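PDB 2Z1Q: acyl-CoA dehydrogenase from Thermus thermophilus, which probably oxidises saturated acyl-CoA to 2,3-dehydroacyl-CoA, with FAD as cofactor and a separate electron acceptor. Local coordinates for residues 455-460 with 483-488; 523-528 with 543-548; 50-55 with 384-389. All coordinates share one frame; numbering follows the deposited sequence.

How the interactions relate
The three contacts illustrate how chemistry follows position in a fold. Interactions 1 and 2 pair different helices of the C-terminal helical bundle, their centres about 10 Å apart, and they touch directly where Leu456 and Met459 pack against Ala525, Ala544 and Leu548. Interaction 1 is wholly buried and purely aliphatic. Interaction 2 is thinner and only partly buried, lying beside the second subunit, and an arginine joins its alanines and leucine. Interaction 3, on the opposite side of the chain's centre from interaction 1, about 38 Å between centres, ties the end region of helix 30-54 to helix 383-392 with charge and water as well as a leucine.

Interaction 1. Residues 455-460 with 483-488; sequences KLALMV and ADILID
Ile485 and Leu456 meet branch against branch at the centre of this buried seam, their side chains crossing at about a right angle. The isoleucine presents two prongs. With CG1 placed anti to the carbonyl carbon (chi1 -58°) and CD1 extended beyond it, the long arm reaches out so that CD1 lies 3.7 Å from Leu456 CD2. The shorter prong, CG2, also faces Leu456 CD2, at 4.1 Å, and touches Ala457 as well, whose CB lies at the same distance. Leu456 answers with CG anti to its own nitrogen (chi1 -179°), a setting that aims the CD2 methyl into the fork of the isoleucine. The next residue after the isoleucine, Leu486, leans in with its end: CD2 closes to 3.7 Å from Ala457 CB, and the small alanine thus sits against both neighbours at once.

Were Ile485 replaced by an alanine, both prongs would go, and Leu456 CD2 would probably lose its main partner here, with a gap opening between the helices. On the flanks, Asp484 pairs with Arg405 and Asp488 with Arg520, while Leu456 also packs on Ala521 of helix 505-528.

The two segments run at 162° with axes 9.0 Å apart, and their backbones come nearest at Ala457 and Ile485. This is the close, nearly antiparallel packing of a helical hairpin, made by helices 445-468 and 476-502 within the all-helical C-terminal part of the acyl-CoA dehydrogenase chain.

Interaction 2. Residues 523-528 with 543-548; sequences AGALSV and SAARRL
Leu526 spans the space between two antiparallel helices and reaches Ala545 and Arg546 with its two methyl ends. Its CB stands well back, 5.9 Å from Ala545 CB, and serves chiefly as the stem. At chi1 -64° CG swings anti to the carbonyl carbon, which carries the branch point forward, though CG itself is still 4.7 Å from Ala545 CB. The chain then divides. CD2 goes to the alanine, settling 4.2 Å from Ala545 CB, while CD1 turns to the arginine and comes within 4.3 Å of Arg546 NE, approaching the guanidinium obliquely. The same CD1 lies 4.5 Å from Arg546 CG, so the methyl is set against the aliphatic stem as well as the charged end.

Beside the leucine the interface narrows to alanine against alanine: Ala525 CB faces Ala545 CB at 4.5 Å, where the backbones are nearest. Helices 505-528 and 535-547, consecutive in the chain, pack as an antiparallel hairpin, their segments inclined at 169° with axes 9.8 Å apart, and Leu548 packs against Asn452 of helix 445-468, drawing a third helix into the same bundle.

Within the arginine's own helix, Ser543 CA, one turn earlier, lies at the edge of the guanidinium, in its plane. Arg546 also packs on Pro553 of the second subunit, and Ser527 and Val528 touch Leu556 and Val557 there. In the facing segment, Ser527 turns its hydroxyl back to the chain: OG donates to Gly524 O at 2.7 Å, tilted 25° from the carbonyl plane, and the same oxygen also accepts from Ser527 N.

Interaction 3. Residues 50-55 with 384-389; sequences LLERME and IERAYR
Arg386 is met by Leu51 over one face of its guanidinium and by Glu55 at the edge. The leucine methyl CD2 rides 3.5 Å above the plane, offset toward the rim, the two side chains arriving from opposite directions. Glu55 comes in near the plane of the guanidinium, but its carboxylate is turned 78° against it; the pair is therefore not a flat, two-pronged match. A single oxygen makes the salt bridge, OE2 to Arg386 NH2 at 3.5 Å, and the same OE2 lies against the arginine stem, 3.2 Å from CG. Chi1 (-167°) sets that CG beside the carboxylate, and bends at chi2 and chi3 steer the chain beyond it to place NH2. Glu52 OE1 lies near the plane at another side of the group, 4.3 Å from Arg386 NH1, beyond a salt bridge.

Arg389 grips Glu385 on its own helix side-on, NE and NH2 each taking one oxygen, with NH2 to OE1 at 2.9 Å and nearly straight (177°). A water donates to Glu55 OE2 at 2.5 Å and accepts from Arg389 NH1, linking the two segments a second time.

With Arg386, the water and nearby Arg389 around it, the negative charge of Glu55 is likely to be stabilised. One long salt bridge, a water bridge and apolar cover from Leu51 thus tie the N-terminal domain region to the C-terminal one.

Interaction 1. Residues 455-460 with 483-488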
loop_
_atom_site.group_PDB
_atom_site.type_symbol
_atom_site.label_atom_id
_atom_site.label_comp_id
_atom_site.label_asym_id
_atom_site.label_seq_id
_atom_site.Cartn_x
_atom_site.Cartn_y
_atom_site.Cartn_z
ATOM N N LYS B 455 9.582 -1.117 28.623
ATOM C CA LYS B 455 9.883 0.030 29.472
ATOM C C LYS B 455 9.667 1.323 28.686
ATOM O O LYS B 455 9.125 2.293 29.218
ATOM C CB LYS B 455 11.338 -0.023 29.968
ATOM C CG LYS B 455 11.642 -1.173 30.916
ATOM C CD LYS B 455 13.077 -1.103 31.430
ATOM C CE LYS B 455 13.333 -2.176 32.488
ATOM N NZ LYS B 455 13.244 -3.555 31.937
ATOM N N LEU B 456 10.089 1.333 27.422
ATOM C CA LEU B 456 9.945 2.524 26.583
ATOM C C LEU B 456 8.488 2.967 26.544
ATOM O O LEU B 456 8.180 4.144 26.748
ATOM C CB LEU B 456 10.441 2.250 25.153
ATOM C CG LEU B 456 10.373 3.425 24.161
ATOM C CD1 LEU B 456 11.296 4.550 24.616
ATOM C CD2 LEU B 456 10.777 2.948 22.772
ATOM N N ALA B 457 7.600 2.010 26.285
ATOM C CA ALA B 457 6.164 2.268 26.226
ATOM C C ALA B 457 5.709 2.880 27.539
ATOM O O ALA B 457 5.044 3.914 27.557
ATOM C CB ALA B 457 5.410 0.968 25.972
ATOM N N LEU B 458 6.074 2.234 28.641
ATOM C CA LEU B 458 5.698 2.726 29.964
ATOM C C LEU B 458 6.194 4.143 30.207
ATOM O O LEU B 458 5.488 4.969 30.780
ATOM C CB LEU B 458 6.247 1.796 31.049
ATOM C CG LEU B 458 5.498 0.472 31.221
ATOM C CD1 LEU B 458 6.349 -0.552 31.966
ATOM C CD2 LEU B 458 4.202 0.754 31.959
ATOM N N MET B 459 7.409 4.431 29.766
ATOM C CA MET B 459 7.971 5.755 29.976
ATOM C C MET B 459 7.153 6.822 29.260
ATOM O O MET B 459 6.787 7.839 29.849
ATOM C CB MET B 459 9.416 5.805 29.480
ATOM C CG MET B 459 10.183 7.007 29.981
ATOM S SD MET B 459 11.433 7.533 28.793
ATOM C CE MET B 459 12.656 6.239 28.951
ATOM N N VAL B 460 6.871 6.589 27.984
ATOM C CA VAL B 460 6.109 7.551 27.212
ATOM C C VAL B 460 4.680 7.659 27.715
ATOM O O VAL B 460 4.148 8.758 27.875
ATOM C CB VAL B 460 6.077 7.166 25.739
ATOM C CG1 VAL B 460 5.226 8.160 24.967
ATOM C CG2 VAL B 460 7.490 7.123 25.198
ATOM N N ALA B 483 1.143 2.669 21.154
ATOM C CA ALA B 483 0.577 1.406 20.680
ATOM C C ALA B 483 1.523 0.664 19.738
ATOM O O ALA B 483 1.651 -0.556 19.813
ATOM C CB ALA B 483 -0.783 1.657 19.991
ATOM N N ASP B 484 2.202 1.398 18.861
ATOM C CA ASP B 484 3.148 0.791 17.932
ATOM C C ASP B 484 4.327 0.139 18.672
ATOM O O ASP B 484 4.894 -0.847 18.207
ATOM C CB ASP B 484 3.638 1.828 16.920
ATOM C CG ASP B 484 2.552 2.219 15.930
ATOM O OD1 ASP B 484 1.807 1.308 15.511
ATOM O OD2 ASP B 484 2.433 3.415 15.572
ATOM N N ILE B 485 4.678 0.674 19.832
ATOM C CA ILE B 485 5.773 0.089 20.595
ATOM C C ILE B 485 5.266 -1.201 21.248
ATOM O O ILE B 485 5.939 -2.235 21.195
ATOM C CB ILE B 485 6.287 1.082 21.650
ATOM C CG1 ILE B 485 6.733 2.361 20.934
ATOM C CG2 ILE B 485 7.459 0.481 22.423
ATOM C CD1 ILE B 485 7.229 3.445 21.838
ATOM N N LEU B 486 4.060 -1.143 21.813
ATOM C CA LEU B 486 3.449 -2.308 22.453
ATOM C C LEU B 486 3.265 -3.433 21.435
ATOM O O LEU B 486 3.484 -4.607 21.755
ATOM C CB LEU B 486 2.098 -1.920 23.081
ATOM C CG LEU B 486 2.191 -0.948 24.262
ATOM C CD1 LEU B 486 0.801 -0.457 24.656
ATOM C CD2 LEU B 486 2.869 -1.638 25.437
ATOM N N ILE B 487 2.886 -3.066 20.209
ATOM C CA ILE B 487 2.698 -4.041 19.132
ATOM C C ILE B 487 4.001 -4.744 18.773
ATOM O O ILE B 487 4.033 -5.968 18.652
ATOM C CB ILE B 487 2.157 -3.370 17.840
ATOM C CG1 ILE B 487 0.737 -2.861 18.097
ATOM C CG2 ILE B 487 2.245 -4.351 16.651
ATOM C CD1 ILE B 487 0.159 -2.003 17.009
ATOM N N ASP B 488 5.069 -3.975 18.582
ATOM C CA ASP B 488 6.359 -4.562 18.218
ATOM C C ASP B 488 6.965 -5.343 19.367
ATOM O O ASP B 488 7.725 -6.281 19.159
ATOM C CB ASP B 488 7.344 -3.483 17.777
ATOM C CG ASP B 488 7.190 -3.117 16.321
ATOM O OD1 ASP B 488 7.548 -1.979 15.950
ATOM O OD2 ASP B 488 6.723 -3.968 15.541
#

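Interaction 2. Residues 523-528 with 543-548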
loop_
_atom_site.group_PDB
_atom_site.type_symbol
_atom_site.label_atom_id
_atom_site.label_comp_id
_atom_site.label_asym_id
_atom_site.label_seq_id
_atom_site.Cartn_x
_atom_site.Cartn_y
_atom_site.Cartn_z
ATOM N N ALA B 523 12.491 6.022 16.756
ATOM C CA ALA B 523 11.886 7.065 15.932
ATOM C C ALA B 523 10.502 7.459 16.453
ATOM O O ALA B 523 10.221 8.634 16.628
ATOM C CB ALA B 523 11.803 6.601 14.465
ATOM N N GLY B 524 9.644 6.478 16.719
ATOM C CA GLY B 524 8.315 6.798 17.222
ATOM C C GLY B 524 8.301 7.510 18.567
ATOM O O GLY B 524 7.598 8.520 18.736
ATOM N N ALA B 525 9.055 6.989 19.535
ATOM C CA ALA B 525 9.101 7.610 20.860
ATOM C C ALA B 525 9.615 9.040 20.722
ATOM O O ALA B 525 9.055 9.981 21.289
ATOM C CB ALA B 525 10.012 6.797 21.812
ATOM N N LEU B 526 10.675 9.212 19.944
ATOM C CA LEU B 526 11.243 10.537 19.759
ATOM C C LEU B 526 10.390 11.476 18.919
ATOM O O LEU B 526 10.628 12.685 18.912
ATOM C CB LEU B 526 12.639 10.429 19.142
ATOM C CG LEU B 526 13.667 9.716 20.019
ATOM C CD1 LEU B 526 14.940 9.460 19.218
ATOM C CD2 LEU B 526 13.945 10.559 21.256
ATOM N N SER B 527 9.401 10.936 18.214
ATOM C CA SER B 527 8.551 11.775 17.381
ATOM C C SER B 527 7.360 12.314 18.165
ATOM O O SER B 527 6.657 13.209 17.693
ATOM C CB SER B 527 8.059 10.995 16.153
ATOM O OG SER B 527 7.134 9.984 16.516
ATOM N N VAL B 528 7.136 11.772 19.361
ATOM C CA VAL B 528 6.027 12.233 20.197
ATOM C C VAL B 528 6.463 12.714 21.572
ATOM O O VAL B 528 5.640 13.176 22.360
ATOM C CB VAL B 528 4.940 11.132 20.380
ATOM C CG1 VAL B 528 4.348 10.760 19.032
ATOM C CG2 VAL B 528 5.528 9.911 21.077
ATOM N N SER B 543 17.519 10.961 26.041
ATOM C CA SER B 543 18.628 10.037 26.213
ATOM C C SER B 543 18.107 8.713 26.771
ATOM O O SER B 543 18.614 7.647 26.427
ATOM C CB SER B 543 19.677 10.624 27.159
ATOM O OG SER B 543 20.275 11.776 26.586
ATOM N N ALA B 544 17.089 8.766 27.620
ATOM C CA ALA B 544 16.561 7.527 28.175
ATOM C C ALA B 544 15.865 6.712 27.092
ATOM O O ALA B 544 15.973 5.485 27.066
ATOM C CB ALA B 544 15.602 7.818 29.304
ATOM N N ALA B 545 15.156 7.397 26.200
ATOM C CA ALA B 545 14.455 6.722 25.119
ATOM C C ALA B 545 15.461 6.030 24.201
ATOM O O ALA B 545 15.199 4.944 23.682
ATOM C CB ALA B 545 13.613 7.730 24.330
ATOM N N ARG B 546 16.622 6.648 24.011
ATOM C CA ARG B 546 17.642 6.071 23.142
ATOM C C ARG B 546 18.304 4.844 23.743
ATOM O O ARG B 546 18.528 3.851 23.052
ATOM C CB ARG B 546 18.723 7.101 22.807
ATOM C CG ARG B 546 18.203 8.325 22.073
ATOM C CD ARG B 546 19.343 9.148 21.484
ATOM N NE ARG B 546 18.858 10.376 20.855
ATOM C CZ ARG B 546 18.485 11.462 21.524
ATOM N NH1 ARG B 546 18.051 12.530 20.864
ATOM N NH2 ARG B 546 18.563 11.489 22.851
ATOM N N ARG B 547 18.632 4.902 25.026
ATOM C CA ARG B 547 19.277 3.764 25.665
ATOM C C ARG B 547 18.341 2.571 25.710
ATOM O O ARG B 547 18.771 1.429 25.570
ATOM C CB ARG B 547 19.745 4.116 27.083
ATOM C CG ARG B 547 18.736 4.888 27.921
ATOM C CD ARG B 547 19.238 5.081 29.355
ATOM N NE ARG B 547 19.290 3.813 30.080
ATOM C CZ ARG B 547 18.215 3.135 30.468
ATOM N NH1 ARG B 547 17.004 3.615 30.215
ATOM N NH2 ARG B 547 18.344 1.973 31.096
ATOM N N LEU B 548 17.057 2.841 25.893
ATOM C CA LEU B 548 16.077 1.771 25.951
ATOM C C LEU B 548 15.874 1.127 24.587
ATOM O O LEU B 548 15.201 0.103 24.476
ATOM C CB LEU B 548 14.743 2.293 26.505
ATOM C CG LEU B 548 14.652 2.533 28.018
ATOM C CD1 LEU B 548 13.283 3.075 28.348
ATOM C CD2 LEU B 548 14.895 1.239 28.788
#

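Interaction 3. Residues 50-55 with 384-389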
loop_
_atom_site.group_PDB
_atom_site.type_symbol
_atom_site.label_atom_id
_atom_site.label_comp_id
_atom_site.label_asym_id
_atom_site.label_seq_id
_atom_site.Cartn_x
_atom_site.Cartn_y
_atom_site.Cartn_z
ATOM N N LEU B 50 -14.762 -22.251 -7.788
ATOM C CA LEU B 50 -15.894 -21.362 -8.052
ATOM C C LEU B 50 -15.582 -19.874 -7.853
ATOM O O LEU B 50 -16.402 -19.011 -8.171
ATOM C CB LEU B 50 -17.065 -21.757 -7.151
ATOM C CG LEU B 50 -17.577 -23.195 -7.264
ATOM C CD1 LEU B 50 -18.592 -23.411 -6.161
ATOM C CD2 LEU B 50 -18.197 -23.459 -8.636
ATOM N N LEU B 51 -14.398 -19.577 -7.336
ATOM C CA LEU B 51 -13.993 -18.201 -7.076
ATOM C C LEU B 51 -14.213 -17.221 -8.232
ATOM O O LEU B 51 -14.747 -16.129 -8.036
ATOM C CB LEU B 51 -12.520 -18.171 -6.668
ATOM C CG LEU B 51 -11.975 -16.818 -6.212
ATOM C CD1 LEU B 51 -12.907 -16.182 -5.172
ATOM C CD2 LEU B 51 -10.579 -17.035 -5.647
ATOM N N GLU B 52 -13.787 -17.614 -9.428
ATOM C CA GLU B 52 -13.916 -16.771 -10.612
ATOM C C GLU B 52 -15.377 -16.420 -10.894
ATOM O O GLU B 52 -15.704 -15.260 -11.126
ATOM C CB GLU B 52 -13.300 -17.476 -11.829
ATOM C CG GLU B 52 -12.601 -16.554 -12.821
ATOM C CD GLU B 52 -11.380 -15.851 -12.228
ATOM O OE1 GLU B 52 -10.500 -16.542 -11.672
ATOM O OE2 GLU B 52 -11.298 -14.603 -12.325
ATOM N N ARG B 53 -16.250 -17.422 -10.877
ATOM C CA ARG B 53 -17.666 -17.182 -11.139
ATOM C C ARG B 53 -18.284 -16.290 -10.068
ATOM O O ARG B 53 -19.108 -15.435 -10.373
ATOM C CB ARG B 53 -18.443 -18.503 -11.216
ATOM C CG ARG B 53 -18.212 -19.319 -12.481
ATOM C CD ARG B 53 -18.780 -20.741 -12.349
ATOM N NE ARG B 53 -20.234 -20.803 -12.168
ATOM C CZ ARG B 53 -20.892 -21.929 -11.892
ATOM N NH1 ARG B 53 -22.214 -21.923 -11.743
ATOM N NH2 ARG B 53 -20.224 -23.063 -11.745
ATOM N N MET B 54 -17.884 -16.484 -8.816
ATOM C CA MET B 54 -18.424 -15.671 -7.731
ATOM C C MET B 54 -17.928 -14.230 -7.808
ATOM O O MET B 54 -18.622 -13.303 -7.405
ATOM C CB MET B 54 -18.060 -16.274 -6.383
ATOM C CG MET B 54 -18.831 -17.533 -6.067
ATOM S SD MET B 54 -18.414 -18.190 -4.460
ATOM C CE MET B 54 -16.888 -18.940 -4.864
ATOM N N GLU B 55 -16.722 -14.053 -8.334
ATOM C CA GLU B 55 -16.123 -12.731 -8.448
ATOM C C GLU B 55 -16.725 -12.015 -9.667
ATOM O O GLU B 55 -16.443 -10.846 -9.941
ATOM C CB GLU B 55 -14.610 -12.888 -8.594
ATOM C CG GLU B 55 -13.820 -11.640 -8.243
ATOM C CD GLU B 55 -13.218 -11.638 -6.840
ATOM O OE1 GLU B 55 -13.861 -12.093 -5.866
ATOM O OE2 GLU B 55 -12.081 -11.149 -6.711
ATOM N N ILE B 384 -2.209 -12.658 -7.530
ATOM C CA ILE B 384 -1.578 -11.660 -6.666
ATOM C C ILE B 384 -2.283 -10.314 -6.791
ATOM O O ILE B 384 -2.301 -9.524 -5.853
ATOM C CB ILE B 384 -0.048 -11.494 -6.970
ATOM C CG1 ILE B 384 0.626 -10.687 -5.850
ATOM C CG2 ILE B 384 0.174 -10.781 -8.319
ATOM C CD1 ILE B 384 0.452 -11.286 -4.450
ATOM N N GLU B 385 -2.896 -10.081 -7.948
ATOM C CA GLU B 385 -3.628 -8.844 -8.223
ATOM C C GLU B 385 -4.884 -8.774 -7.344
ATOM O O GLU B 385 -5.158 -7.743 -6.707
ATOM C CB GLU B 385 -3.961 -8.807 -9.718
ATOM C CG GLU B 385 -4.522 -7.514 -10.259
ATOM C CD GLU B 385 -5.999 -7.383 -10.005
ATOM O OE1 GLU B 385 -6.683 -8.429 -9.897
ATOM O OE2 GLU B 385 -6.483 -6.237 -9.927
ATOM N N ARG B 386 -5.630 -9.876 -7.282
ATOM C CA ARG B 386 -6.837 -9.954 -6.469
ATOM C C ARG B 386 -6.475 -9.847 -4.979
ATOM O O ARG B 386 -7.187 -9.193 -4.208
ATOM C CB ARG B 386 -7.552 -11.288 -6.702
ATOM C CG ARG B 386 -8.981 -11.353 -6.147
ATOM C CD ARG B 386 -9.314 -12.725 -5.554
ATOM N NE ARG B 386 -8.710 -13.834 -6.294
ATOM C CZ ARG B 386 -9.003 -14.147 -7.552
ATOM N NH1 ARG B 386 -8.395 -15.175 -8.137
ATOM N NH2 ARG B 386 -9.901 -13.446 -8.223
ATOM N N ALA B 387 -5.374 -10.482 -4.577
ATOM C CA ALA B 387 -4.967 -10.460 -3.172
ATOM C C ALA B 387 -4.615 -9.044 -2.714
ATOM O O ALA B 387 -4.889 -8.675 -1.574
ATOM C CB ALA B 387 -3.788 -11.420 -2.938
ATOM N N TYR B 388 -4.033 -8.247 -3.603
ATOM C CA TYR B 388 -3.691 -6.871 -3.272
ATOM C C TYR B 388 -4.994 -6.125 -2.989
ATOM O O TYR B 388 -5.088 -5.374 -2.014
ATOM C CB TYR B 388 -2.982 -6.201 -4.443
ATOM C CG TYR B 388 -2.588 -4.762 -4.180
ATOM C CD1 TYR B 388 -1.434 -4.466 -3.461
ATOM C CD2 TYR B 388 -3.370 -3.698 -4.647
ATOM C CE1 TYR B 388 -1.058 -3.156 -3.210
ATOM C CE2 TYR B 388 -2.997 -2.373 -4.400
ATOM C CZ TYR B 388 -1.833 -2.119 -3.678
ATOM O OH TYR B 388 -1.403 -0.844 -3.412
ATOM N N ARG B 389 -6.007 -6.331 -3.828
ATOM C CA ARG B 389 -7.267 -5.640 -3.609
ATOM C C ARG B 389 -8.043 -6.170 -2.391
ATOM O O ARG B 389 -8.534 -5.374 -1.578
ATOM C CB ARG B 389 -8.129 -5.680 -4.876
ATOM C CG ARG B 389 -7.638 -4.725 -5.982
ATOM C CD ARG B 389 -8.542 -4.712 -7.223
ATOM N NE ARG B 389 -8.452 -5.989 -7.915
ATOM C CZ ARG B 389 -9.348 -6.968 -7.806
ATOM N NH1 ARG B 389 -10.438 -6.827 -7.053
ATOM N NH2 ARG B 389 -9.125 -8.124 -8.401
HETATM O O HOH W 1 -12.077 -9.063 -5.339
#